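Local coordinates for protein carbonic anhydrase (Unidentified, PDB 3R1W) that probably catalyses the reversible hydration of carbon dioxide to bicarbonate, as a gamma-class carbonic anhydrase built on a trimer of left-handed beta-helices, at residues V38-D43 against I59-R64; I124-V129 against G140-S145. One frame throughout, in Å; residues are numbered along the deposited sequence.

Contact 1: residues V38-D43 against I59-R64; sequences VELGDD and IRIGAR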
loop_
_atom_site.group_PDB
_atom_site.type_symbol
_atom_site.label_atom_id
_atom_site.label_comp_id
_atom_site.label_asym_id
_atom_site.label_seq_id
_atom_site.Cartn_x
_atom_site.Cartn_y
_atom_site.Cartn_z
ATOM N N VAL B 38 17.499 -2.405 -12.489
ATOM C CA VAL B 38 17.598 -2.030 -11.083
ATOM C C VAL B 38 18.939 -2.506 -10.547
ATOM O O VAL B 38 19.328 -3.650 -10.772
ATOM C CB VAL B 38 16.496 -2.717 -10.233
ATOM C CG1 VAL B 38 16.693 -2.400 -8.734
ATOM C CG2 VAL B 38 15.104 -2.311 -10.703
ATOM N N GLU B 39 19.629 -1.644 -9.808
ATOM C CA GLU B 39 20.862 -2.042 -9.148
ATOM C C GLU B 39 20.736 -1.771 -7.656
ATOM O O GLU B 39 20.257 -0.715 -7.256
ATOM C CB GLU B 39 22.060 -1.268 -9.708
ATOM C CG GLU B 39 22.263 -1.461 -11.202
ATOM C CD GLU B 39 23.553 -0.841 -11.714
ATOM O OE1 GLU B 39 24.363 -0.350 -10.891
ATOM O OE2 GLU B 39 23.752 -0.848 -12.949
ATOM N N LEU B 40 21.144 -2.743 -6.848
ATOM C CA LEU B 40 21.128 -2.597 -5.395
ATOM C C LEU B 40 22.534 -2.799 -4.851
ATOM O O LEU B 40 23.193 -3.783 -5.176
ATOM C CB LEU B 40 20.192 -3.632 -4.750
ATOM C CG LEU B 40 18.754 -3.695 -5.267
ATOM C CD1 LEU B 40 17.990 -4.806 -4.560
ATOM C CD2 LEU B 40 18.075 -2.373 -5.052
ATOM N N GLY B 41 22.975 -1.877 -4.003
ATOM C CA GLY B 41 24.291 -1.967 -3.384
ATOM C C GLY B 41 24.392 -3.027 -2.304
ATOM O O GLY B 41 23.394 -3.636 -1.903
ATOM N N ASP B 42 25.615 -3.249 -1.826
ATOM C CA ASP B 42 25.858 -4.235 -0.782
ATOM C C ASP B 42 24.960 -3.995 0.431
ATOM O O ASP B 42 24.726 -2.854 0.835
ATOM C CB ASP B 42 27.323 -4.198 -0.330
ATOM C CG ASP B 42 28.297 -4.594 -1.428
ATOM O OD1 ASP B 42 27.857 -5.103 -2.483
ATOM O OD2 ASP B 42 29.521 -4.397 -1.224
ATOM N N ASP B 43 24.457 -5.080 1.006
ATOM C CA ASP B 43 23.721 -5.022 2.268
ATOM C C ASP B 43 22.348 -4.353 2.181
ATOM O O ASP B 43 21.763 -4.023 3.215
ATOM C CB ASP B 43 24.564 -4.356 3.378
ATOM C CG ASP B 43 25.697 -5.245 3.873
ATOM O OD1 ASP B 43 25.486 -6.469 4.025
ATOM O OD2 ASP B 43 26.810 -4.718 4.113
ATOM N N ILE B 59 16.819 2.443 -12.205
ATOM C CA ILE B 59 16.718 2.618 -10.757
ATOM C C ILE B 59 18.053 2.181 -10.146
ATOM O O ILE B 59 18.520 1.073 -10.392
ATOM C CB ILE B 59 15.585 1.744 -10.172
ATOM C CG1 ILE B 59 14.248 2.097 -10.834
ATOM C CG2 ILE B 59 15.493 1.933 -8.653
ATOM C CD1 ILE B 59 13.079 1.228 -10.375
ATOM N N ARG B 60 18.655 3.051 -9.337
ATOM C CA ARG B 60 19.950 2.773 -8.731
ATOM C C ARG B 60 19.842 3.007 -7.236
ATOM O O ARG B 60 19.380 4.063 -6.807
ATOM C CB ARG B 60 21.020 3.694 -9.328
ATOM C CG ARG B 60 21.193 3.539 -10.838
ATOM C CD ARG B 60 21.828 2.193 -11.162
ATOM N NE ARG B 60 22.009 2.009 -12.600
ATOM C CZ ARG B 60 21.165 1.350 -13.391
ATOM N NH1 ARG B 60 20.058 0.792 -12.889
ATOM N NH2 ARG B 60 21.433 1.243 -14.689
ATOM N N ILE B 61 20.230 2.013 -6.449
ATOM C CA ILE B 61 20.164 2.131 -4.996
ATOM C C ILE B 61 21.523 1.797 -4.396
ATOM O O ILE B 61 22.160 0.817 -4.784
ATOM C CB ILE B 61 19.068 1.206 -4.412
ATOM C CG1 ILE B 61 17.711 1.542 -5.056
ATOM C CG2 ILE B 61 19.015 1.318 -2.889
ATOM C CD1 ILE B 61 16.538 0.691 -4.578
ATOM N N GLY B 62 21.974 2.615 -3.450
ATOM C CA GLY B 62 23.290 2.423 -2.861
ATOM C C GLY B 62 23.362 1.306 -1.839
ATOM O O GLY B 62 22.574 0.366 -1.875
ATOM N N ALA B 63 24.312 1.419 -0.911
ATOM C CA ALA B 63 24.570 0.375 0.079
ATOM C C ALA B 63 23.819 0.572 1.392
ATOM O O ALA B 63 23.568 1.701 1.807
ATOM C CB ALA B 63 26.081 0.288 0.357
ATOM N N ARG B 64 23.473 -0.544 2.036
ATOM C CA ARG B 64 22.842 -0.544 3.359
ATOM C C ARG B 64 21.509 0.209 3.370
ATOM O O ARG B 64 21.152 0.860 4.349
ATOM C CB ARG B 64 23.795 0.013 4.431
ATOM C CG ARG B 64 25.078 -0.803 4.610
ATOM C CD ARG B 64 26.002 -0.132 5.612
ATOM N NE ARG B 64 26.284 1.238 5.207
ATOM C CZ ARG B 64 27.432 1.642 4.673
ATOM N NH1 ARG B 64 28.429 0.779 4.498
ATOM N NH2 ARG B 64 27.586 2.915 4.325
HETATM O O HOH W 1 28.037 -2.264 4.013
#
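V38-L40 and I59-I61 run side by side as parallel strands, their axes 4.8 Å apart and their directions 1° from each other. Equivalent residues of successive coils face one another in register: V38 beside I59, E39 beside R60, L40 beside I61. Two backbone bonds tie the strands, from E39 N to I59 O and from I61 N to E39 O. Where the strands end, G41 N bonds to I61 O (2.9 Å), meeting that oxygen from above its carbonyl plane, and the turns stay joined by R64 N to D42 O (2.9 Å). A CB on G41 would come too near A63 N, consistent with a glycine here.

The two faces of the ladder differ. On the inner one, aliphatic meets aliphatic: V38 CG2 touches I59 CD1, and L40 CD2 presses on I61 CD1 at 3.5 Å, tight for two methyls. On the other face opposite charges pair: the E39 carboxylate lies parallel to one face of the R60 guanidinium, offset toward its rim, planes 6° apart, with E39 OE2 3.4 Å from R60 NE. This salt bridge acts through charge alone, since no N-H points at the oxygen. A bend at chi2 (-70°) folds the arginine back so that R60 NH1 reaches I59 O (2.9 Å), an oxygen already taken by E39 N; D37 pairs with R60 NH2. At the turn, a water links D43 OD2 with R64 NH1, while D43 forms salt bridges with R25 and K179, and R64 with D93.

Such ladders are the repeating element of the left-handed beta-helix of hexapeptide proteins. Here strand 21-22 continues the sheet beyond L40, strand 88-90 beyond I61, and I52 of strand 51-54 closes over V38 and I59, while K179 brings helix 162-184 to the turn.

Contact 2: residues I124-V129 against G140-S145; sequences IVEDEV and GKVLES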
loop_
_atom_site.group_PDB
_atom_site.type_symbol
_atom_site.label_atom_id
_atom_site.label_comp_id
_atom_site.label_asym_id
_atom_site.label_seq_id
_atom_site.Cartn_x
_atom_site.Cartn_y
_atom_site.Cartn_z
ATOM N N ILE B 124 14.361 16.188 -5.146
ATOM C CA ILE B 124 15.724 15.911 -4.729
ATOM C C ILE B 124 15.811 15.989 -3.216
ATOM O O ILE B 124 15.545 17.032 -2.625
ATOM C CB ILE B 124 16.718 16.922 -5.354
ATOM C CG1 ILE B 124 16.744 16.764 -6.876
ATOM C CG2 ILE B 124 18.108 16.737 -4.770
ATOM C CD1 ILE B 124 17.525 17.850 -7.601
ATOM N N VAL B 125 16.150 14.871 -2.586
ATOM C CA VAL B 125 16.337 14.844 -1.142
ATOM C C VAL B 125 17.827 14.779 -0.834
ATOM O O VAL B 125 18.507 13.812 -1.186
ATOM C CB VAL B 125 15.619 13.638 -0.504
ATOM C CG1 VAL B 125 15.733 13.692 1.020
ATOM C CG2 VAL B 125 14.153 13.602 -0.934
ATOM N N GLU B 126 18.344 15.817 -0.188
ATOM C CA GLU B 126 19.766 15.861 0.135
ATOM C C GLU B 126 20.136 14.890 1.268
ATOM O O GLU B 126 19.265 14.226 1.841
ATOM C CB GLU B 126 20.189 17.303 0.452
ATOM C CG GLU B 126 19.995 18.228 -0.741
ATOM C CD GLU B 126 20.432 19.662 -0.484
ATOM O OE1 GLU B 126 20.860 19.977 0.646
ATOM O OE2 GLU B 126 20.342 20.474 -1.426
ATOM N N ASP B 127 21.429 14.793 1.565
ATOM C CA ASP B 127 21.924 13.942 2.652
ATOM C C ASP B 127 21.335 14.343 3.996
ATOM O O ASP B 127 21.081 15.520 4.241
ATOM C CB ASP B 127 23.447 14.069 2.787
ATOM C CG ASP B 127 24.207 13.523 1.600
ATOM O OD1 ASP B 127 23.588 12.964 0.664
ATOM O OD2 ASP B 127 25.454 13.653 1.617
ATOM N N GLU B 128 21.150 13.363 4.875
ATOM C CA GLU B 128 20.792 13.630 6.267
ATOM C C GLU B 128 19.509 14.448 6.407
ATOM O O GLU B 128 19.464 15.470 7.091
ATOM C CB GLU B 128 21.990 14.264 7.006
ATOM C CG GLU B 128 23.201 13.326 6.980
ATOM C CD GLU B 128 24.431 13.855 7.712
ATOM O OE1 GLU B 128 24.431 15.023 8.155
ATOM O OE2 GLU B 128 25.409 13.086 7.833
ATOM N N VAL B 129 18.456 13.971 5.744
ATOM C CA VAL B 129 17.145 14.582 5.815
ATOM C C VAL B 129 16.181 13.557 6.399
ATOM O O VAL B 129 16.334 12.360 6.166
ATOM C CB VAL B 129 16.652 14.976 4.398
ATOM C CG1 VAL B 129 15.154 15.236 4.398
ATOM C CG2 VAL B 129 17.451 16.177 3.864
ATOM N N GLY B 140 9.752 18.004 -8.125
ATOM C CA GLY B 140 10.774 19.030 -8.264
ATOM C C GLY B 140 11.227 19.666 -6.963
ATOM O O GLY B 140 12.141 20.493 -6.954
ATOM N N LYS B 141 10.593 19.281 -5.860
ATOM C CA LYS B 141 10.922 19.856 -4.552
ATOM C C LYS B 141 12.311 19.432 -4.065
ATOM O O LYS B 141 12.667 18.250 -4.126
ATOM C CB LYS B 141 9.850 19.467 -3.528
ATOM C CG LYS B 141 10.152 19.883 -2.088
ATOM C CD LYS B 141 9.833 21.349 -1.848
ATOM C CE LYS B 141 10.129 21.746 -0.406
ATOM N NZ LYS B 141 9.892 23.191 -0.190
ATOM N N VAL B 142 13.094 20.400 -3.584
ATOM C CA VAL B 142 14.415 20.126 -3.032
ATOM C C VAL B 142 14.357 20.143 -1.508
ATOM O O VAL B 142 13.890 21.118 -0.907
ATOM C CB VAL B 142 15.457 21.164 -3.502
ATOM C CG1 VAL B 142 16.831 20.871 -2.876
ATOM C CG2 VAL B 142 15.538 21.178 -5.025
ATOM N N LEU B 143 14.807 19.056 -0.889
ATOM C CA LEU B 143 14.864 18.974 0.571
ATOM C C LEU B 143 16.289 19.209 1.055
ATOM O O LEU B 143 17.196 18.436 0.747
ATOM C CB LEU B 143 14.353 17.618 1.068
ATOM C CG LEU B 143 12.933 17.223 0.661
ATOM C CD1 LEU B 143 12.453 16.042 1.493
ATOM C CD2 LEU B 143 11.952 18.383 0.786
ATOM N N GLU B 144 16.479 20.280 1.824
ATOM C CA GLU B 144 17.815 20.712 2.217
ATOM C C GLU B 144 18.399 19.840 3.315
ATOM O O GLU B 144 17.708 19.470 4.257
ATOM C CB GLU B 144 17.790 22.170 2.682
ATOM C CG GLU B 144 17.247 23.135 1.641
ATOM C CD GLU B 144 17.099 24.555 2.171
ATOM O OE1 GLU B 144 17.601 24.841 3.283
ATOM O OE2 GLU B 144 16.474 25.382 1.471
ATOM N N SER B 145 19.684 19.529 3.182
ATOM C CA SER B 145 20.390 18.699 4.145
ATOM C C SER B 145 20.233 19.184 5.590
ATOM O O SER B 145 20.298 20.383 5.869
ATOM C CB SER B 145 21.874 18.619 3.778
ATOM O OG SER B 145 22.544 17.657 4.570
#
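L143 meets V125 inside the coil, L143 CD1 lying 3.8 Å from V125 CG2 and 4.0 Å from V129 CG1, whose side chain crosses at about a right angle. Both valines thus meet a single leucine methyl, and Y149 of strand 147-150 packs against L143 and V129 as well. On the outer face I124 lies against V142, I124 CB 4.4 Å from V142 CG2. The backbone ladder of parallel strands 124-125 and 142-143 runs from I124 N to K141 O, back from L143 N to I124 O (2.8 Å, 171° at the hydrogen), and on from E126 N to L143 O. This is the coil-to-coil ladder of the left-handed beta-helix, with 142-143 the last strand of its sheet in this chain.

At the turn, where S145 sits, side chains add to the backbone bonds. E126 is extended beyond CG and rises past the L143 carbonyl, so that E126 OE1 accepts S145 N at 2.8 Å, the donor coming from above the carboxylate plane. S145 OG, turned opposite its backbone N (chi1 -171°), donates to D127 O at 2.6 Å. With an alanine at E126 the carboxylate is gone, and S145 N would probably lack its mate here, freeing the S145 turn to shift. D127 also bonds to N109, E128 forms salt bridges with R110 and R165, and E144 with K156.

How the contacts relate
Both contacts join neighbouring coils of one beta-helix and belong to the same seven-stranded parallel sheet, contact 1 near its beginning and contact 2 at its end; their centres lie about 19 Å apart and they do not touch. Each sets aliphatic side chains inward, but contact 1 has strands of the same sheet on both flanks and lies nearer the centre of the chain, whereas in contact 2 strand 142-143 is an end strand of the sheet within this chain, and I124 and V142 are exposed. The chemistry differs too: E39-R60 is a stacked charge pair across two strands, while in contact 2 a glutamate and a serine bond to backbone atoms of the adjoining turn.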